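Local structure of 5-cytosine DNA methyltransferase (Entamoeba histolytica, 3QV2) at residues C159-I164 / S308-V313; I186-E191 / I314-E319; E129-F134 / R170-V175; Y199-V204 / I279-G284. The protein probably transfers methyl groups from S-adenosyl-L-methionine to carbon 5 of cytosine in DNA or tRNA, as a member of the C5-methyltransferase family related to DNMT2. All coordinates share one frame; numbering follows the deposited sequence.

Interaction 1 of 4, residues C159-I164 / S308-V313; sequences CSPIDI and SVSCFV. With SAH (S-adenosyl-L-homocysteine), chain B.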
# COMPACT_ATOMS: atom_id res chain seq x y z
N CYS A 159 1.46 -8.50 8.80
CA CYS A 159 2.92 -8.44 8.82
C CYS A 159 3.44 -7.07 8.40
O CYS A 159 2.70 -6.23 7.91
CB CYS A 159 3.51 -9.53 7.93
SG CYS A 159 3.11 -9.36 6.18
N SER A 160 4.74 -6.86 8.59
CA SER A 160 5.38 -5.59 8.29
C SER A 160 6.62 -5.82 7.42
O SER A 160 7.22 -6.89 7.46
CB SER A 160 5.78 -4.87 9.58
OG SER A 160 6.40 -3.63 9.33
N PRO A 161 6.99 -4.81 6.61
CA PRO A 161 8.17 -4.92 5.74
C PRO A 161 9.44 -5.30 6.49
O PRO A 161 10.31 -5.97 5.93
CB PRO A 161 8.30 -3.51 5.16
CG PRO A 161 6.91 -2.98 5.17
CD PRO A 161 6.27 -3.54 6.41
N ILE A 162 9.55 -4.89 7.75
CA ILE A 162 10.73 -5.22 8.55
C ILE A 162 10.85 -6.72 8.75
O ILE A 162 11.95 -7.24 8.97
CB ILE A 162 10.69 -4.53 9.93
CG1 ILE A 162 9.54 -5.07 10.77
CG2 ILE A 162 10.59 -3.02 9.77
CD1 ILE A 162 9.58 -4.62 12.22
N ASP A 163 9.72 -7.42 8.66
CA ASP A 163 9.70 -8.87 8.84
C ASP A 163 10.48 -9.58 7.74
O ASP A 163 10.98 -10.69 7.94
CB ASP A 163 8.26 -9.38 8.91
CG ASP A 163 7.51 -8.85 10.11
OD1 ASP A 163 8.17 -8.47 11.10
OD2 ASP A 163 6.26 -8.80 10.06
N ILE A 164 10.57 -8.95 6.57
CA ILE A 164 11.35 -9.52 5.47
C ILE A 164 12.60 -8.70 5.16
O ILE A 164 13.15 -8.78 4.07
CB ILE A 164 10.50 -9.66 4.18
CG1 ILE A 164 9.92 -8.31 3.76
CG2 ILE A 164 9.40 -10.69 4.38
CD1 ILE A 164 9.13 -8.36 2.47
N SER A 308 -0.28 4.35 -0.33
CA SER A 308 0.08 3.20 -1.15
C SER A 308 0.36 1.96 -0.30
O SER A 308 -0.25 1.76 0.74
CB SER A 308 1.28 3.52 -2.03
OG SER A 308 2.46 3.67 -1.26
N VAL A 309 1.30 1.13 -0.76
CA VAL A 309 1.58 -0.14 -0.11
C VAL A 309 3.07 -0.48 -0.12
O VAL A 309 3.88 0.26 -0.67
CB VAL A 309 0.84 -1.30 -0.83
CG1 VAL A 309 -0.67 -1.10 -0.75
CG2 VAL A 309 1.29 -1.40 -2.27
N SER A 310 3.41 -1.60 0.51
CA SER A 310 4.76 -2.13 0.46
C SER A 310 4.85 -3.22 -0.60
O SER A 310 4.53 -4.38 -0.34
CB SER A 310 5.17 -2.70 1.82
OG SER A 310 6.40 -3.40 1.73
N CYS A 311 5.26 -2.84 -1.81
CA CYS A 311 5.36 -3.78 -2.91
C CYS A 311 6.23 -4.97 -2.55
O CYS A 311 6.00 -6.08 -3.01
CB CYS A 311 5.91 -3.08 -4.16
SG CYS A 311 4.90 -1.70 -4.73
N PHE A 312 7.24 -4.73 -1.71
CA PHE A 312 8.10 -5.80 -1.23
C PHE A 312 7.29 -6.93 -0.60
O PHE A 312 7.39 -8.08 -1.00
CB PHE A 312 9.11 -5.27 -0.21
CG PHE A 312 10.23 -4.48 -0.82
CD1 PHE A 312 11.20 -5.10 -1.59
CD2 PHE A 312 10.34 -3.11 -0.59
CE1 PHE A 312 12.23 -4.37 -2.15
CE2 PHE A 312 11.37 -2.39 -1.15
CZ PHE A 312 12.32 -3.02 -1.93
N VAL A 313 6.47 -6.57 0.39
CA VAL A 313 5.68 -7.55 1.13
C VAL A 313 4.63 -8.22 0.24
O VAL A 313 4.52 -9.45 0.22
CB VAL A 313 4.96 -6.89 2.33
CG1 VAL A 313 4.06 -7.90 3.02
CG2 VAL A 313 5.98 -6.32 3.30
N SAH B . -3.23 0.60 -3.19
CA SAH B . -3.24 1.80 -4.00
CB SAH B . -4.02 2.91 -3.32
CG SAH B . -5.15 2.54 -2.38
SD SAH B . -5.99 3.89 -1.53
C SAH B . -1.81 2.22 -4.27
O SAH B . -1.55 3.44 -4.48
OXT SAH B . -0.88 1.34 -4.29
C5' SAH B . -7.74 3.79 -1.85
C4' SAH B . -8.24 4.29 -3.16
O4' SAH B . -9.55 3.88 -3.31
C3' SAH B . -8.23 5.75 -3.15
O3' SAH B . -7.29 6.22 -4.05
C2' SAH B . -9.55 6.19 -3.55
O2' SAH B . -9.46 7.12 -4.57
C1' SAH B . -10.22 4.97 -4.03
N9 SAH B . -11.64 5.04 -3.85
C8 SAH B . -12.36 5.39 -2.77
N7 SAH B . -13.66 5.29 -3.12
C5 SAH B . -13.73 4.88 -4.41
C6 SAH B . -14.80 4.61 -5.27
N6 SAH B . -16.16 4.76 -4.82
N1 SAH B . -14.52 4.21 -6.52
C2 SAH B . -13.27 4.06 -6.96
N3 SAH B . -12.23 4.31 -6.15
C4 SAH B . -12.43 4.72 -4.88

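Interaction 2 of 4, residues I186-E191 / I314-E319; sequences IQLHQE and IAQLME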
# COMPACT_ATOMS: atom_id res chain seq x y z
N ILE A 186 2.31 -20.93 4.03
CA ILE A 186 2.81 -19.63 3.61
C ILE A 186 4.23 -19.46 4.12
O ILE A 186 4.59 -19.98 5.18
CB ILE A 186 1.94 -18.47 4.14
CG1 ILE A 186 2.34 -17.16 3.47
CG2 ILE A 186 2.05 -18.36 5.65
CD1 ILE A 186 1.44 -16.00 3.80
N GLN A 187 5.06 -18.75 3.36
CA GLN A 187 6.45 -18.56 3.75
C GLN A 187 6.95 -17.16 3.40
O GLN A 187 6.66 -16.63 2.33
CB GLN A 187 7.34 -19.62 3.10
CG GLN A 187 7.41 -19.53 1.59
CD GLN A 187 8.24 -20.65 0.98
OE1 GLN A 187 8.62 -20.59 -0.19
NE2 GLN A 187 8.52 -21.67 1.78
N LEU A 188 7.70 -16.57 4.32
CA LEU A 188 8.34 -15.29 4.08
C LEU A 188 9.85 -15.50 3.95
O LEU A 188 10.44 -16.26 4.71
CB LEU A 188 8.05 -14.31 5.21
CG LEU A 188 6.58 -14.00 5.50
CD1 LEU A 188 6.44 -13.17 6.77
CD2 LEU A 188 5.92 -13.30 4.32
N HIS A 189 10.45 -14.84 2.97
CA HIS A 189 11.90 -14.91 2.78
C HIS A 189 12.51 -13.55 3.06
O HIS A 189 11.89 -12.52 2.81
CB HIS A 189 12.23 -15.35 1.35
CG HIS A 189 11.39 -16.47 0.85
ND1 HIS A 189 10.48 -16.31 -0.18
CD2 HIS A 189 11.30 -17.77 1.23
CE1 HIS A 189 9.87 -17.46 -0.41
NE2 HIS A 189 10.35 -18.36 0.43
N GLN A 190 13.73 -13.54 3.59
CA GLN A 190 14.42 -12.29 3.85
C GLN A 190 14.92 -11.67 2.56
O GLN A 190 15.62 -12.31 1.78
CB GLN A 190 15.57 -12.50 4.84
CG GLN A 190 15.11 -12.87 6.24
CD GLN A 190 14.07 -11.92 6.78
OE1 GLN A 190 14.35 -10.74 7.00
NE2 GLN A 190 12.86 -12.41 6.99
N GLU A 191 14.55 -10.42 2.33
CA GLU A 191 14.98 -9.70 1.14
C GLU A 191 16.48 -9.42 1.19
O GLU A 191 17.05 -9.32 2.27
CB GLU A 191 14.20 -8.39 1.01
CG GLU A 191 13.96 -7.97 -0.43
CD GLU A 191 13.12 -8.98 -1.19
OE1 GLU A 191 11.96 -9.22 -0.79
OE2 GLU A 191 13.63 -9.55 -2.17
N ILE A 314 3.87 -7.41 -0.48
CA ILE A 314 2.79 -7.93 -1.32
C ILE A 314 3.30 -8.87 -2.40
O ILE A 314 2.63 -9.83 -2.76
CB ILE A 314 1.99 -6.78 -1.97
CG1 ILE A 314 1.35 -5.90 -0.89
CG2 ILE A 314 0.91 -7.34 -2.89
CD1 ILE A 314 0.50 -4.78 -1.44
N ALA A 315 4.50 -8.60 -2.90
CA ALA A 315 5.11 -9.45 -3.92
C ALA A 315 5.24 -10.89 -3.41
O ALA A 315 4.90 -11.84 -4.12
CB ALA A 315 6.47 -8.91 -4.33
N GLN A 316 5.71 -11.03 -2.18
CA GLN A 316 5.89 -12.36 -1.59
C GLN A 316 4.55 -13.04 -1.32
O GLN A 316 4.41 -14.25 -1.52
CB GLN A 316 6.71 -12.28 -0.30
CG GLN A 316 8.15 -11.86 -0.51
CD GLN A 316 9.03 -12.19 0.67
OE1 GLN A 316 8.69 -13.03 1.50
NE2 GLN A 316 10.18 -11.52 0.77
N LEU A 317 3.57 -12.27 -0.87
CA LEU A 317 2.26 -12.82 -0.54
C LEU A 317 1.49 -13.23 -1.79
O LEU A 317 0.74 -14.21 -1.77
CB LEU A 317 1.45 -11.82 0.29
CG LEU A 317 2.10 -11.42 1.61
CD1 LEU A 317 1.22 -10.45 2.37
CD2 LEU A 317 2.40 -12.65 2.46
N MET A 318 1.68 -12.49 -2.87
CA MET A 318 1.04 -12.82 -4.14
C MET A 318 1.61 -14.11 -4.71
O MET A 318 0.88 -14.94 -5.25
CB MET A 318 1.20 -11.68 -5.15
CG MET A 318 0.32 -10.47 -4.87
SD MET A 318 0.45 -9.23 -6.17
CE MET A 318 -0.86 -8.10 -5.70
N GLU A 319 2.92 -14.28 -4.59
CA GLU A 319 3.59 -15.49 -5.03
C GLU A 319 2.97 -16.71 -4.34
O GLU A 319 2.88 -17.79 -4.91
CB GLU A 319 5.09 -15.42 -4.76
CG GLU A 319 5.81 -14.36 -5.59
CD GLU A 319 7.20 -14.06 -5.07
OE1 GLU A 319 7.60 -14.66 -4.05
OE2 GLU A 319 7.89 -13.23 -5.69
O HOH W 1 5.63 -16.42 -0.67

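Interaction 3 of 4, residues E129-F134 / R170-V175; sequences ENVPLF and RTRYYV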
# COMPACT_ATOMS: atom_id res chain seq x y z
N GLU A 129 -5.78 -5.81 0.54
CA GLU A 129 -4.81 -5.17 1.42
C GLU A 129 -5.49 -4.05 2.20
O GLU A 129 -6.27 -3.27 1.64
CB GLU A 129 -3.62 -4.63 0.62
CG GLU A 129 -2.47 -4.10 1.47
CD GLU A 129 -2.70 -2.68 1.96
OE1 GLU A 129 -3.61 -2.01 1.43
OE2 GLU A 129 -1.96 -2.24 2.86
N ASN A 130 -5.20 -3.97 3.49
CA ASN A 130 -5.80 -2.94 4.34
C ASN A 130 -5.04 -2.80 5.66
O ASN A 130 -3.97 -3.37 5.83
CB ASN A 130 -7.27 -3.27 4.62
CG ASN A 130 -8.14 -2.03 4.66
OD1 ASN A 130 -8.29 -1.39 5.70
ND2 ASN A 130 -8.73 -1.69 3.52
N VAL A 131 -5.60 -2.02 6.58
CA VAL A 131 -5.02 -1.85 7.90
C VAL A 131 -5.43 -3.00 8.82
O VAL A 131 -6.47 -3.62 8.61
CB VAL A 131 -5.42 -0.50 8.53
CG1 VAL A 131 -4.81 0.65 7.74
CG2 VAL A 131 -6.93 -0.37 8.58
N PRO A 132 -4.60 -3.28 9.84
CA PRO A 132 -4.83 -4.39 10.78
C PRO A 132 -6.27 -4.48 11.29
O PRO A 132 -6.84 -5.57 11.31
CB PRO A 132 -3.88 -4.07 11.93
CG PRO A 132 -2.74 -3.37 11.26
CD PRO A 132 -3.36 -2.56 10.15
N LEU A 133 -6.84 -3.35 11.70
CA LEU A 133 -8.18 -3.33 12.28
C LEU A 133 -9.27 -3.81 11.32
O LEU A 133 -10.37 -4.17 11.74
CB LEU A 133 -8.53 -1.95 12.83
CG LEU A 133 -7.86 -1.58 14.16
CD1 LEU A 133 -8.20 -0.15 14.56
CD2 LEU A 133 -8.29 -2.56 15.24
N PHE A 134 -8.97 -3.80 10.02
CA PHE A 134 -9.91 -4.28 9.02
C PHE A 134 -10.28 -5.73 9.30
O PHE A 134 -11.41 -6.16 9.09
CB PHE A 134 -9.32 -4.15 7.62
CG PHE A 134 -10.25 -4.55 6.52
CD1 PHE A 134 -11.40 -3.81 6.26
CD2 PHE A 134 -9.98 -5.65 5.73
CE1 PHE A 134 -12.26 -4.17 5.24
CE2 PHE A 134 -10.84 -6.02 4.70
CZ PHE A 134 -11.98 -5.28 4.46
N ARG A 170 5.50 -0.80 8.42
CA ARG A 170 4.18 -0.56 7.85
C ARG A 170 3.30 -1.79 8.03
O ARG A 170 2.97 -2.48 7.07
CB ARG A 170 4.29 -0.18 6.37
CG ARG A 170 2.99 0.36 5.78
CD ARG A 170 3.16 0.75 4.32
NE ARG A 170 1.95 1.36 3.78
CZ ARG A 170 1.71 2.67 3.79
NH1 ARG A 170 2.60 3.50 4.30
NH2 ARG A 170 0.58 3.13 3.27
N THR A 171 2.93 -2.05 9.28
CA THR A 171 2.09 -3.20 9.60
C THR A 171 0.75 -3.13 8.89
O THR A 171 -0.03 -2.20 9.12
CB THR A 171 1.86 -3.31 11.12
OG1 THR A 171 3.13 -3.35 11.80
CG2 THR A 171 1.07 -4.56 11.45
N ARG A 172 0.48 -4.11 8.04
CA ARG A 172 -0.77 -4.14 7.29
C ARG A 172 -1.42 -5.53 7.31
O ARG A 172 -0.77 -6.53 7.63
CB ARG A 172 -0.55 -3.69 5.84
CG ARG A 172 -0.24 -2.21 5.69
CD ARG A 172 -1.41 -1.35 6.15
NE ARG A 172 -1.23 0.05 5.79
CZ ARG A 172 -0.69 0.97 6.59
NH1 ARG A 172 -0.57 2.22 6.17
NH2 ARG A 172 -0.27 0.63 7.80
N TYR A 173 -2.69 -5.57 6.95
CA TYR A 173 -3.45 -6.81 6.91
C TYR A 173 -3.63 -7.25 5.47
O TYR A 173 -3.95 -6.45 4.60
CB TYR A 173 -4.81 -6.61 7.59
CG TYR A 173 -5.69 -7.84 7.61
CD1 TYR A 173 -5.24 -9.04 8.14
CD2 TYR A 173 -6.99 -7.78 7.13
CE1 TYR A 173 -6.05 -10.16 8.16
CE2 TYR A 173 -7.81 -8.90 7.15
CZ TYR A 173 -7.34 -10.08 7.67
OH TYR A 173 -8.15 -11.19 7.70
N TYR A 174 -3.41 -8.54 5.21
CA TYR A 174 -3.47 -9.08 3.86
C TYR A 174 -4.38 -10.30 3.76
O TYR A 174 -4.25 -11.24 4.54
CB TYR A 174 -2.08 -9.45 3.36
CG TYR A 174 -1.09 -8.30 3.39
CD1 TYR A 174 -1.01 -7.40 2.34
CD2 TYR A 174 -0.23 -8.12 4.47
CE1 TYR A 174 -0.11 -6.36 2.36
CE2 TYR A 174 0.68 -7.08 4.50
CZ TYR A 174 0.73 -6.20 3.44
OH TYR A 174 1.63 -5.16 3.45
N VAL A 175 -5.30 -10.27 2.80
CA VAL A 175 -6.20 -11.39 2.58
C VAL A 175 -5.92 -12.06 1.24
O VAL A 175 -5.88 -11.39 0.20
CB VAL A 175 -7.68 -10.95 2.62
CG1 VAL A 175 -8.59 -12.14 2.37
CG2 VAL A 175 -8.00 -10.31 3.96
O HOH W 2 -0.45 0.05 2.86
O HOH W 3 1.35 -2.83 2.04

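Interaction 4 of 4, residues Y199-V204 / I279-G284; sequences YLDNNV and IKKIHG. With SO4 (sulfate ion), chain E.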
# COMPACT_ATOMS: atom_id res chain seq x y z
N TYR A 199 18.32 3.57 0.08
CA TYR A 199 17.14 4.22 -0.48
C TYR A 199 17.28 5.73 -0.58
O TYR A 199 16.39 6.41 -1.10
CB TYR A 199 15.90 3.87 0.36
CG TYR A 199 15.71 2.38 0.58
CD1 TYR A 199 16.36 1.72 1.62
CD2 TYR A 199 14.89 1.63 -0.26
CE1 TYR A 199 16.19 0.37 1.82
CE2 TYR A 199 14.72 0.28 -0.06
CZ TYR A 199 15.37 -0.35 0.98
OH TYR A 199 15.20 -1.70 1.19
N LEU A 200 18.40 6.26 -0.10
CA LEU A 200 18.60 7.70 -0.04
C LEU A 200 19.03 8.30 -1.38
O LEU A 200 19.95 7.80 -2.02
CB LEU A 200 19.66 8.03 1.01
CG LEU A 200 19.38 7.57 2.44
CD1 LEU A 200 20.59 7.80 3.33
CD2 LEU A 200 18.16 8.27 3.00
N ASP A 201 18.35 9.37 -1.79
CA ASP A 201 18.85 10.19 -2.88
C ASP A 201 20.17 10.81 -2.43
O ASP A 201 20.42 10.92 -1.23
CB ASP A 201 17.85 11.29 -3.25
CG ASP A 201 16.50 10.74 -3.63
OD1 ASP A 201 16.40 9.55 -4.00
OD2 ASP A 201 15.52 11.51 -3.58
N ASN A 202 20.99 11.23 -3.38
CA ASN A 202 22.35 11.65 -3.03
C ASN A 202 22.64 13.15 -3.17
O ASN A 202 23.76 13.59 -2.89
CB ASN A 202 23.39 10.83 -3.81
CG ASN A 202 23.12 10.82 -5.30
OD1 ASN A 202 22.64 9.83 -5.85
ND2 ASN A 202 23.43 11.93 -5.96
N ASN A 203 21.65 13.93 -3.58
CA ASN A 203 21.83 15.37 -3.70
C ASN A 203 20.55 16.15 -3.44
O ASN A 203 20.15 17.01 -4.24
CB ASN A 203 22.39 15.73 -5.08
CG ASN A 203 21.42 15.41 -6.20
OD1 ASN A 203 20.59 14.49 -6.09
ND2 ASN A 203 21.50 16.16 -7.29
N VAL A 204 19.90 15.86 -2.31
CA VAL A 204 18.61 16.46 -1.98
C VAL A 204 18.68 17.98 -1.86
O VAL A 204 19.55 18.52 -1.18
CB VAL A 204 18.05 15.87 -0.68
CG1 VAL A 204 16.61 16.32 -0.45
CG2 VAL A 204 18.14 14.35 -0.71
N ILE A 279 10.66 7.66 -0.59
CA ILE A 279 9.56 6.84 -0.10
C ILE A 279 9.17 5.82 -1.16
O ILE A 279 8.92 4.65 -0.86
CB ILE A 279 8.33 7.70 0.23
CG1 ILE A 279 8.69 8.78 1.26
CG2 ILE A 279 7.19 6.82 0.74
CD1 ILE A 279 7.52 9.66 1.64
N LYS A 280 9.13 6.28 -2.41
CA LYS A 280 8.80 5.42 -3.54
C LYS A 280 9.72 4.21 -3.61
O LYS A 280 9.28 3.09 -3.87
CB LYS A 280 8.87 6.22 -4.85
CG LYS A 280 8.41 5.47 -6.08
CD LYS A 280 9.55 4.72 -6.74
CE LYS A 280 10.66 5.67 -7.15
NZ LYS A 280 11.69 4.98 -7.98
N LYS A 281 11.01 4.43 -3.36
CA LYS A 281 11.99 3.35 -3.35
C LYS A 281 11.82 2.44 -2.14
O LYS A 281 11.96 1.22 -2.23
CB LYS A 281 13.41 3.91 -3.41
CG LYS A 281 13.82 4.40 -4.79
CD LYS A 281 15.24 4.94 -4.80
CE LYS A 281 15.33 6.27 -4.06
NZ LYS A 281 16.69 6.86 -4.14
N ILE A 282 11.50 3.04 -0.99
CA ILE A 282 11.29 2.27 0.23
C ILE A 282 10.07 1.35 0.11
O ILE A 282 10.06 0.25 0.66
CB ILE A 282 11.14 3.18 1.46
CG1 ILE A 282 12.44 3.96 1.71
CG2 ILE A 282 10.78 2.37 2.69
CD1 ILE A 282 12.38 4.87 2.92
N HIS A 283 9.05 1.82 -0.60
CA HIS A 283 7.84 1.03 -0.80
C HIS A 283 8.02 -0.03 -1.89
O HIS A 283 7.13 -0.83 -2.14
CB HIS A 283 6.65 1.93 -1.12
CG HIS A 283 6.12 2.67 0.07
ND1 HIS A 283 4.88 3.28 0.09
CD2 HIS A 283 6.66 2.91 1.29
CE1 HIS A 283 4.69 3.85 1.26
NE2 HIS A 283 5.75 3.64 2.01
N GLY A 284 9.18 -0.01 -2.54
CA GLY A 284 9.54 -1.06 -3.48
C GLY A 284 9.00 -0.93 -4.88
O GLY A 284 8.85 -1.93 -5.59
S SO4 E . 17.67 6.95 -8.06
O1 SO4 E . 17.18 8.17 -7.43
O2 SO4 E . 17.95 5.96 -7.02
O3 SO4 E . 16.66 6.46 -9.00
O4 SO4 E . 18.89 7.19 -8.84

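Interaction 1 of 4, residues C159-I164 / S308-V313
The backbones of Cys159-Ile164 and Ser308-Val313 come closest at Pro161 and Val313, where a short 3-10 turn meets the first turn of helix 311-321 without a hydrogen bond between them. Val313 carries most of the packing, its two methyls taking different partners. With CG1 anti to the backbone N (chi1 176°), that branch of Val313 reaches Cys159 SG at 3.6 Å, while Val313 CG2 lies against Pro161, 3.6 Å from its CA. Ile164 adds to this, its CD1 lying 3.8 Å from Val313 CA and also touching CB of Phe312, whose ring leads away. Pro161 CG rests 3.5 Å from Ser310 OG. Ser310 is the N-cap residue, its OG accepting a weak bond from Val313 N, and Pro161 packs against this cap. The turn is itself braced by Ser160 N, which donates to Asp163 OD2 from above the carboxylate plane. Upstream of the cap, Ser308 and Val309 line the S-adenosyl-L-homocysteine pocket. The contact thus wedges the loop that follows strand 153-159 against the start of helix 311-321, with Tyr174 of strand 172-178 beside Cys159 and Val313, and helix 22-29 packed on Cys311 and Phe312.

Interaction 2 of 4, residues I186-E191 / I314-E319
Helix 311-321, the last helix of the chain, is met by the irregular segment Ile186-Glu191, and Gln316 is the residue that joins them. Its chain runs extended beyond CG (chi2 -163°), which carries the amide out from the helix to the backbone of His189. There Gln316 OE1 accepts from His189 N at 2.9 Å with an N-H...O angle of 167°, and Gln316 NE2 donates to His189 O at 2.8 Å. The side-chain amide therefore pairs with both polar backbone atoms of one residue, much as a neighbouring strand would. Each bond leaves the carbonyl plane of its acceptor by about 25°. Gln316 NE2 gives a second, longer bond of 3.3 Å to Glu191 OE1, whose chain bends at chi2 to come back alongside the glutamine; the donor meets this oxygen from above the carboxylate plane.

Around Leu317 the contact is apolar. Leu317 CD2 lies 3.7 Å from Ile186 CD1 and also touches Leu188 CD2, and Tyr174 and Met176 of strand 172-178 pack on Leu317 as well. A water bridges the two backbones, donating to Gln187 O and, at 2.6 Å, to Gln316 O.

With three bonds on a buried amide, both its oxygen and its nitrogen are satisfied and its flip state is fixed, since exchanging the two would set oxygen against His189 O and Glu191 OE1. The nearby carboxylate would probably polarise the amide N-H groups further.

Interaction 3 of 4, residues E129-F134 / R170-V175
Glu129 and Tyr174 lie side by side on one face of the sheet, pointing the same way, with Glu129 CG 3.4 Å from Tyr174 CE1. The glutamate then bends at chi2 (-82°), which turns its carboxylate toward Arg172, whose aliphatic part crosses it: Glu129 OE2 sits 3.3 Å from Arg172 CG. The polar ends meet less closely, in a long salt bridge of 3.8 Å between Glu129 OE2 and Arg172 NE, the carboxylate and guanidinium planes being 40° apart. A water fills out the link by donating to Glu129 OE2 at 2.7 Å while accepting from Arg170 NE and, weakly, from Arg172 NE. A second water connects Tyr174 OH to the same oxygen, weakly on the glutamate side. The Arg172 guanidinium is layered between Arg170 CG over the centre of one face and Val131 CG1 nearer the rim of the opposite face.

On the other face of the sheet, Tyr173 and Phe134 cross at about a right angle and touch edge against edge, Tyr173 CD2 to Phe134 CD2 at 3.9 Å. Tyr173 OH is bonded to Asp156.

In the backbone, Asn130 and Tyr173 form an antiparallel hydrogen-bonded pair: Tyr173 N donates to Asn130 O at 2.8 Å, and Asn130 N donates back to Tyr173 O at 3.0 Å. Strand 172-178 is the reversed strand characteristic of the class I methyltransferase sheet. Here the ENV motif (Glu129-Val131) and the RXR motif (Arg170-Arg172) of C5-cytosine methyltransferases meet beside Cys86, the predicted catalytic cysteine, consistent with a part in catalysis as in relatives.

Interaction 4 of 4, residues Y199-V204 / I279-G284
Tyr199 packs closely on helix 276-282, whereas a few residues on, the same loop meets that helix on a more open, polar side, through a lysine that also reaches a sulfate. In the buried part, Tyr199 and Ile282 cross at about a right angle, with Tyr199 CB 3.7 Å from Ile282 CG1. The ring also meets the backbone: Tyr199 CD2 lies 3.7 Å from Ile282 CA, and Lys281 O faces the ring edge near its plane, 3.6 Å from Tyr199 CE2. Tyr199 OH is bonded to Ser194.

On the polar side, Lys281 and Asp201 are both partly exposed. The lysine chain is bent at chi3 (-71°), which turns NZ toward Asp201 and Tyr199 O. Lys281 NZ forms a salt bridge of 2.7 Å with Asp201 OD1, approaching nearly in line with that C-O bond, and gives a weak bond of 3.1 Å to Tyr199 O. The third partner of Lys281 NZ is O2 of the sulfate at 3.3 Å, an ion probably taken up from the crystallisation liquor. Beyond Asp201 the loop leaves 279-284, and Asn203 is poorly ordered.

Asp201 is also tied to the start of the helix: OD2 bonds Thr275, just before it, and the backbone N bonds Glu278. Three oxygens thus surround one ammonium group, two of them from the loop. The lysine is likely to stay charged between the carboxylate and the sulfate, and would partly offset the repulsion between these two anions, whose nearest oxygens, Asp201 OD1 and sulfate O1, are 3.8 Å apart.

Helix 311-321 joins interactions 1 and 2, whose centres are 9 Å apart; their loop segments also bond to each other, Ile164 O to Glu191 N at 2.8 Å. Interactions 1 and 3, centres 11 Å apart, are tied by Cys159 O and Arg172 N at 3.1 Å, and Tyr174 reaches from interaction 3 onto the helix, with Leu317 CD1 3.3 Å from Tyr174 CG. Interaction 4, its centre 16 Å from that of interaction 1, connects to it where His283 ND1 meets Ser308 OG at 2.8 Å. Ser308 and Val309 of interaction 1 touch S-adenosyl-L-homocysteine; in interaction 3 the Asn130 side chain is about 4 Å from that of Cys86, the predicted active site.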